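PDB 5GOT: Low molecular weight phosphotyrosine phosphatase family protein from Streptococcus pyogenes, which probably removes phosphate from phosphotyrosine in proteins, as a low molecular weight protein tyrosine phosphatase. Local coordinates for residues 104-116 with 125-139. Numbering follows the deposited sequence.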
loop_
_atom_site.group_PDB
_atom_site.type_symbol
_atom_site.label_atom_id
_atom_site.label_comp_id
_atom_site.label_asym_id
_atom_site.label_seq_id
_atom_site.Cartn_x
_atom_site.Cartn_y
_atom_site.Cartn_z
ATOM N N LYS A 104 -13.032 -6.552 3.833
ATOM C CA LYS A 104 -12.265 -5.466 3.225
ATOM C C LYS A 104 -10.757 -5.717 3.215
ATOM O O LYS A 104 -10.008 -4.854 2.746
ATOM C CB LYS A 104 -12.572 -4.119 3.900
ATOM C CG LYS A 104 -13.174 -4.182 5.272
ATOM C CD LYS A 104 -13.290 -2.790 5.911
ATOM C CE LYS A 104 -14.478 -1.982 5.384
ATOM N NZ LYS A 104 -14.630 -0.698 6.159
ATOM N N ILE A 105 -10.290 -6.874 3.676
ATOM C CA ILE A 105 -8.854 -7.129 3.803
ATOM C C ILE A 105 -8.394 -8.061 2.686
ATOM O O ILE A 105 -8.952 -9.152 2.496
ATOM C CB ILE A 105 -8.526 -7.688 5.195
ATOM C CG1 ILE A 105 -8.926 -6.638 6.258
ATOM C CG2 ILE A 105 -7.053 -8.034 5.314
ATOM C CD1 ILE A 105 -8.750 -7.089 7.703
ATOM N N TYR A 106 -7.363 -7.624 1.950
ATOM C CA TYR A 106 -6.867 -8.283 0.750
ATOM C C TYR A 106 -5.355 -8.458 0.822
ATOM O O TYR A 106 -4.650 -7.683 1.470
ATOM C CB TYR A 106 -7.161 -7.473 -0.529
ATOM C CG TYR A 106 -8.628 -7.205 -0.845
ATOM C CD1 TYR A 106 -9.334 -6.216 -0.167
ATOM C CD2 TYR A 106 -9.284 -7.901 -1.862
ATOM C CE1 TYR A 106 -10.662 -5.946 -0.461
ATOM C CE2 TYR A 106 -10.627 -7.634 -2.169
ATOM C CZ TYR A 106 -11.297 -6.648 -1.466
ATOM O OH TYR A 106 -12.620 -6.347 -1.737
ATOM N N LEU A 107 -4.861 -9.464 0.114
ATOM C CA LEU A 107 -3.432 -9.623 -0.116
ATOM C C LEU A 107 -3.034 -8.853 -1.372
ATOM O O LEU A 107 -3.672 -8.996 -2.420
ATOM C CB LEU A 107 -3.077 -11.103 -0.261
ATOM C CG LEU A 107 -1.590 -11.406 -0.477
ATOM C CD1 LEU A 107 -0.784 -10.979 0.735
ATOM C CD2 LEU A 107 -1.408 -12.898 -0.737
ATOM N N PHE A 108 -1.960 -8.060 -1.269
ATOM C CA PHE A 108 -1.537 -7.216 -2.386
ATOM C C PHE A 108 -1.332 -8.004 -3.677
ATOM O O PHE A 108 -1.732 -7.543 -4.753
ATOM C CB PHE A 108 -0.251 -6.462 -2.024
ATOM C CG PHE A 108 0.228 -5.546 -3.108
ATOM C CD1 PHE A 108 -0.295 -4.266 -3.230
ATOM C CD2 PHE A 108 1.228 -5.952 -3.991
ATOM C CE1 PHE A 108 0.146 -3.409 -4.229
ATOM C CE2 PHE A 108 1.677 -5.105 -4.984
ATOM C CZ PHE A 108 1.128 -3.829 -5.110
ATOM N N ARG A 109 -0.684 -9.166 -3.600
ATOM C CA ARG A 109 -0.496 -10.001 -4.773
ATOM C C ARG A 109 -0.294 -11.436 -4.310
ATOM O O ARG A 109 0.353 -11.682 -3.291
ATOM C CB ARG A 109 0.693 -9.524 -5.633
ATOM C CG ARG A 109 2.063 -9.791 -5.027
ATOM C CD ARG A 109 3.206 -9.273 -5.931
ATOM N NE ARG A 109 3.234 -9.901 -7.252
ATOM C CZ ARG A 109 3.870 -11.037 -7.530
ATOM N NH1 ARG A 109 4.522 -11.687 -6.576
ATOM N NH2 ARG A 109 3.848 -11.534 -8.762
ATOM N N GLU A 110 -0.871 -12.376 -5.050
ATOM C CA GLU A 110 -0.737 -13.779 -4.687
ATOM C C GLU A 110 0.731 -14.192 -4.711
ATOM O O GLU A 110 1.480 -13.824 -5.619
ATOM C CB GLU A 110 -1.570 -14.641 -5.638
ATOM C CG GLU A 110 -3.070 -14.399 -5.451
ATOM C CD GLU A 110 -3.526 -14.752 -4.050
ATOM O OE1 GLU A 110 -3.362 -15.921 -3.647
ATOM O OE2 GLU A 110 -4.036 -13.859 -3.329
ATOM N N GLY A 111 1.140 -14.941 -3.687
ATOM C CA GLY A 111 2.551 -15.219 -3.453
ATOM C C GLY A 111 3.266 -14.168 -2.618
ATOM O O GLY A 111 4.094 -14.496 -1.758
ATOM N N GLY A 112 2.989 -12.897 -2.885
ATOM C CA GLY A 112 3.397 -11.812 -2.013
ATOM C C GLY A 112 4.479 -10.950 -2.642
ATOM O O GLY A 112 4.940 -11.180 -3.760
ATOM N N VAL A 113 4.857 -9.922 -1.896
ATOM C CA VAL A 113 5.938 -9.019 -2.277
ATOM C C VAL A 113 7.119 -9.300 -1.356
ATOM O O VAL A 113 6.980 -9.172 -0.132
ATOM C CB VAL A 113 5.497 -7.551 -2.189
ATOM C CG1 VAL A 113 6.642 -6.638 -2.526
ATOM C CG2 VAL A 113 4.336 -7.298 -3.135
ATOM N N PRO A 114 8.270 -9.717 -1.882
ATOM C CA PRO A 114 9.434 -9.958 -1.020
ATOM C C PRO A 114 9.730 -8.735 -0.161
ATOM O O PRO A 114 9.585 -7.593 -0.599
ATOM C CB PRO A 114 10.563 -10.244 -2.016
ATOM C CG PRO A 114 9.856 -10.732 -3.246
ATOM C CD PRO A 114 8.568 -9.965 -3.302
ATOM N N ASP A 115 10.084 -8.991 1.081
ATOM C CA ASP A 115 10.291 -7.972 2.093
ATOM C C ASP A 115 11.704 -7.417 1.954
ATOM O O ASP A 115 12.680 -8.110 2.278
ATOM C CB ASP A 115 10.055 -8.575 3.479
ATOM C CG ASP A 115 10.065 -7.538 4.579
ATOM O OD1 ASP A 115 10.338 -6.351 4.297
ATOM O OD2 ASP A 115 9.811 -7.918 5.739
ATOM N N PRO A 116 11.866 -6.178 1.478
ATOM C CA PRO A 116 13.222 -5.645 1.298
ATOM C C PRO A 116 13.887 -5.261 2.605
ATOM O O PRO A 116 15.071 -4.900 2.592
ATOM C CB PRO A 116 12.995 -4.412 0.420
ATOM C CG PRO A 116 11.666 -3.899 0.906
ATOM C CD PRO A 116 10.839 -5.154 1.204
ATOM N N THR A 125 11.326 -4.966 -5.398
ATOM C CA THR A 125 10.120 -4.470 -4.739
ATOM C C THR A 125 9.360 -3.522 -5.651
ATOM O O THR A 125 8.136 -3.629 -5.811
ATOM C CB THR A 125 10.480 -3.754 -3.427
ATOM O OG1 THR A 125 11.253 -4.622 -2.591
ATOM C CG2 THR A 125 9.216 -3.325 -2.679
ATOM N N TYR A 126 10.075 -2.576 -6.255
ATOM C CA TYR A 126 9.414 -1.605 -7.111
ATOM C C TYR A 126 8.715 -2.294 -8.272
ATOM O O TYR A 126 7.548 -2.010 -8.558
ATOM C CB TYR A 126 10.417 -0.570 -7.622
ATOM C CG TYR A 126 9.813 0.328 -8.670
ATOM C CD1 TYR A 126 8.963 1.358 -8.316
ATOM C CD2 TYR A 126 10.068 0.119 -10.022
ATOM C CE1 TYR A 126 8.381 2.162 -9.274
ATOM C CE2 TYR A 126 9.491 0.928 -10.985
ATOM C CZ TYR A 126 8.648 1.943 -10.601
ATOM O OH TYR A 126 8.077 2.753 -11.550
ATOM N N GLN A 127 9.412 -3.208 -8.954
ATOM C CA GLN A 127 8.814 -3.859 -10.119
ATOM C C GLN A 127 7.552 -4.626 -9.734
ATOM O O GLN A 127 6.555 -4.597 -10.463
ATOM C CB GLN A 127 9.819 -4.797 -10.794
ATOM C CG GLN A 127 11.098 -4.129 -11.310
ATOM C CD GLN A 127 10.832 -3.043 -12.351
ATOM O OE1 GLN A 127 9.792 -3.034 -13.018
ATOM N NE2 GLN A 127 11.778 -2.121 -12.494
ATOM N N LEU A 128 7.572 -5.314 -8.589
ATOM C CA LEU A 128 6.391 -6.077 -8.173
ATOM C C LEU A 128 5.273 -5.173 -7.674
ATOM O O LEU A 128 4.087 -5.486 -7.863
ATOM C CB LEU A 128 6.783 -7.088 -7.100
ATOM C CG LEU A 128 7.727 -8.127 -7.690
ATOM C CD1 LEU A 128 8.361 -8.978 -6.611
ATOM C CD2 LEU A 128 6.966 -8.985 -8.693
ATOM N N VAL A 129 5.622 -4.069 -7.011
ATOM C CA VAL A 129 4.606 -3.130 -6.548
ATOM C C VAL A 129 3.963 -2.435 -7.734
ATOM O O VAL A 129 2.748 -2.216 -7.774
ATOM C CB VAL A 129 5.246 -2.119 -5.583
ATOM C CG1 VAL A 129 4.365 -0.884 -5.422
ATOM C CG2 VAL A 129 5.498 -2.782 -4.260
ATOM N N ARG A 130 4.787 -2.083 -8.717
ATOM C CA ARG A 130 4.323 -1.395 -9.912
ATOM C C ARG A 130 3.357 -2.268 -10.712
ATOM O O ARG A 130 2.319 -1.784 -11.185
ATOM C CB ARG A 130 5.551 -0.985 -10.738
ATOM C CG ARG A 130 5.296 -0.500 -12.160
ATOM C CD ARG A 130 4.828 0.911 -12.122
ATOM N NE ARG A 130 4.237 1.331 -13.404
ATOM C CZ ARG A 130 3.733 2.546 -13.620
ATOM N NH1 ARG A 130 3.218 2.822 -14.810
ATOM N NH2 ARG A 130 3.764 3.471 -12.639
ATOM N N LYS A 131 3.666 -3.564 -10.848
ATOM C CA LYS A 131 2.758 -4.479 -11.538
ATOM C C LYS A 131 1.499 -4.743 -10.717
ATOM O O LYS A 131 0.393 -4.798 -11.269
ATOM C CB LYS A 131 3.479 -5.793 -11.856
ATOM C CG LYS A 131 4.646 -5.638 -12.838
ATOM C CD LYS A 131 5.174 -6.983 -13.369
ATOM C CE LYS A 131 5.940 -7.783 -12.311
ATOM N NZ LYS A 131 6.471 -9.080 -12.840
ATOM N N GLY A 132 1.647 -4.926 -9.402
ATOM C CA GLY A 132 0.489 -5.164 -8.556
ATOM C C GLY A 132 -0.439 -3.966 -8.475
ATOM O O GLY A 132 -1.662 -4.119 -8.361
ATOM N N CYS A 133 0.118 -2.758 -8.521
ATOM C CA CYS A 133 -0.727 -1.573 -8.578
ATOM C C CYS A 133 -1.533 -1.546 -9.868
ATOM O O CYS A 133 -2.712 -1.173 -9.859
ATOM C CB CYS A 133 0.118 -0.305 -8.431
ATOM S SG CYS A 133 0.650 -0.006 -6.717
ATOM N N GLN A 134 -0.922 -1.960 -10.984
ATOM C CA GLN A 134 -1.659 -2.038 -12.243
ATOM C C GLN A 134 -2.811 -3.028 -12.139
ATOM O O GLN A 134 -3.911 -2.766 -12.638
ATOM C CB GLN A 134 -0.720 -2.432 -13.385
ATOM C CG GLN A 134 0.103 -1.276 -13.943
ATOM C CD GLN A 134 -0.768 -0.214 -14.595
ATOM O OE1 GLN A 134 -1.867 -0.505 -15.078
ATOM N NE2 GLN A 134 -0.288 1.032 -14.598
ATOM N N ASP A 135 -2.577 -4.169 -11.486
ATOM C CA ASP A 135 -3.631 -5.159 -11.328
ATOM C C ASP A 135 -4.757 -4.640 -10.448
ATOM O O ASP A 135 -5.932 -4.853 -10.761
ATOM C CB ASP A 135 -3.058 -6.452 -10.767
ATOM C CG ASP A 135 -2.173 -7.170 -11.772
ATOM O OD1 ASP A 135 -2.072 -6.700 -12.935
ATOM O OD2 ASP A 135 -1.596 -8.210 -11.401
ATOM N N TRP A 136 -4.423 -3.955 -9.347
ATOM C CA TRP A 136 -5.468 -3.387 -8.498
ATOM C C TRP A 136 -6.292 -2.351 -9.249
ATOM O O TRP A 136 -7.511 -2.269 -9.066
ATOM C CB TRP A 136 -4.869 -2.789 -7.220
ATOM C CG TRP A 136 -4.571 -3.877 -6.242
ATOM C CD1 TRP A 136 -3.334 -4.307 -5.828
ATOM C CD2 TRP A 136 -5.525 -4.736 -5.617
ATOM N NE1 TRP A 136 -3.471 -5.373 -4.967
ATOM C CE2 TRP A 136 -4.809 -5.651 -4.821
ATOM C CE3 TRP A 136 -6.924 -4.822 -5.652
ATOM C CZ2 TRP A 136 -5.442 -6.632 -4.063
ATOM C CZ3 TRP A 136 -7.550 -5.792 -4.892
ATOM C CH2 TRP A 136 -6.814 -6.685 -4.111
ATOM N N LEU A 137 -5.654 -1.579 -10.128
ATOM C CA LEU A 137 -6.397 -0.616 -10.934
ATOM C C LEU A 137 -7.443 -1.316 -11.796
ATOM O O LEU A 137 -8.609 -0.906 -11.837
ATOM C CB LEU A 137 -5.426 0.178 -11.804
ATOM C CG LEU A 137 -5.981 1.420 -12.494
ATOM C CD1 LEU A 137 -6.092 2.567 -11.503
ATOM C CD2 LEU A 137 -5.106 1.793 -13.708
ATOM N N SER A 138 -7.038 -2.380 -12.496
ATOM C CA SER A 138 -7.970 -3.095 -13.357
ATOM C C SER A 138 -9.045 -3.790 -12.538
ATOM O O SER A 138 -10.159 -4.011 -13.023
ATOM C CB SER A 138 -7.222 -4.111 -14.212
ATOM O OG SER A 138 -6.960 -5.268 -13.447
ATOM N N ARG A 139 -8.732 -4.124 -11.293
ATOM C CA ARG A 139 -9.706 -4.766 -10.430
ATOM C C ARG A 139 -10.715 -3.765 -9.872
ATOM O O ARG A 139 -11.914 -4.063 -9.791
ATOM C CB ARG A 139 -8.966 -5.483 -9.307
ATOM C CG ARG A 139 -9.807 -6.406 -8.514
ATOM C CD ARG A 139 -9.390 -7.858 -8.710
ATOM N NE ARG A 139 -10.080 -8.627 -7.685
ATOM C CZ ARG A 139 -9.484 -9.221 -6.660
ATOM N NH1 ARG A 139 -8.159 -9.197 -6.552
ATOM N NH2 ARG A 139 -10.222 -9.864 -5.758
#
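W136 reaches from helix 122-140 to Y106 and L107 of strand 105-107 and F108 just beyond. Its CB points toward segment 104-116, and CG lies anti to the carbonyl carbon (chi1 -79°). CD1 meets F108 CE1 at 3.9 Å; the two rings are oblique. NE1 donates to F108 O at 2.8 Å, on a lone pair and in the carbonyl plane. The bond is bent, 138° at the hydrogen, and the oxygen is tilted out of the indole plane. CZ2 touches L107 O at 3.4 Å, at the ring edge. At the tip, CH2 lies 3.6 Å from Y106 CD2, and the indole edge faces the Y106 ring, offset edge-to-face.

The F108 ring turns its edge to the helix backbone, with CZ 3.5 Å from V129 O. CE2 sits 3.8 Å from G132 CA, where glycine leaves room. L128 CD2 covers one face of the R109 guanidinium, while R109 NH1 donates a hydrogen bond to G112 O in the guanidinium plane. L128 CD1 presses on P114 CD at 3.5 Å.

The aromatic cluster of Y106, F108 and W136 joins the sheet's edge strand and the loop after it to helix 122-140, in the alpha/beta fold of low molecular weight phosphatases.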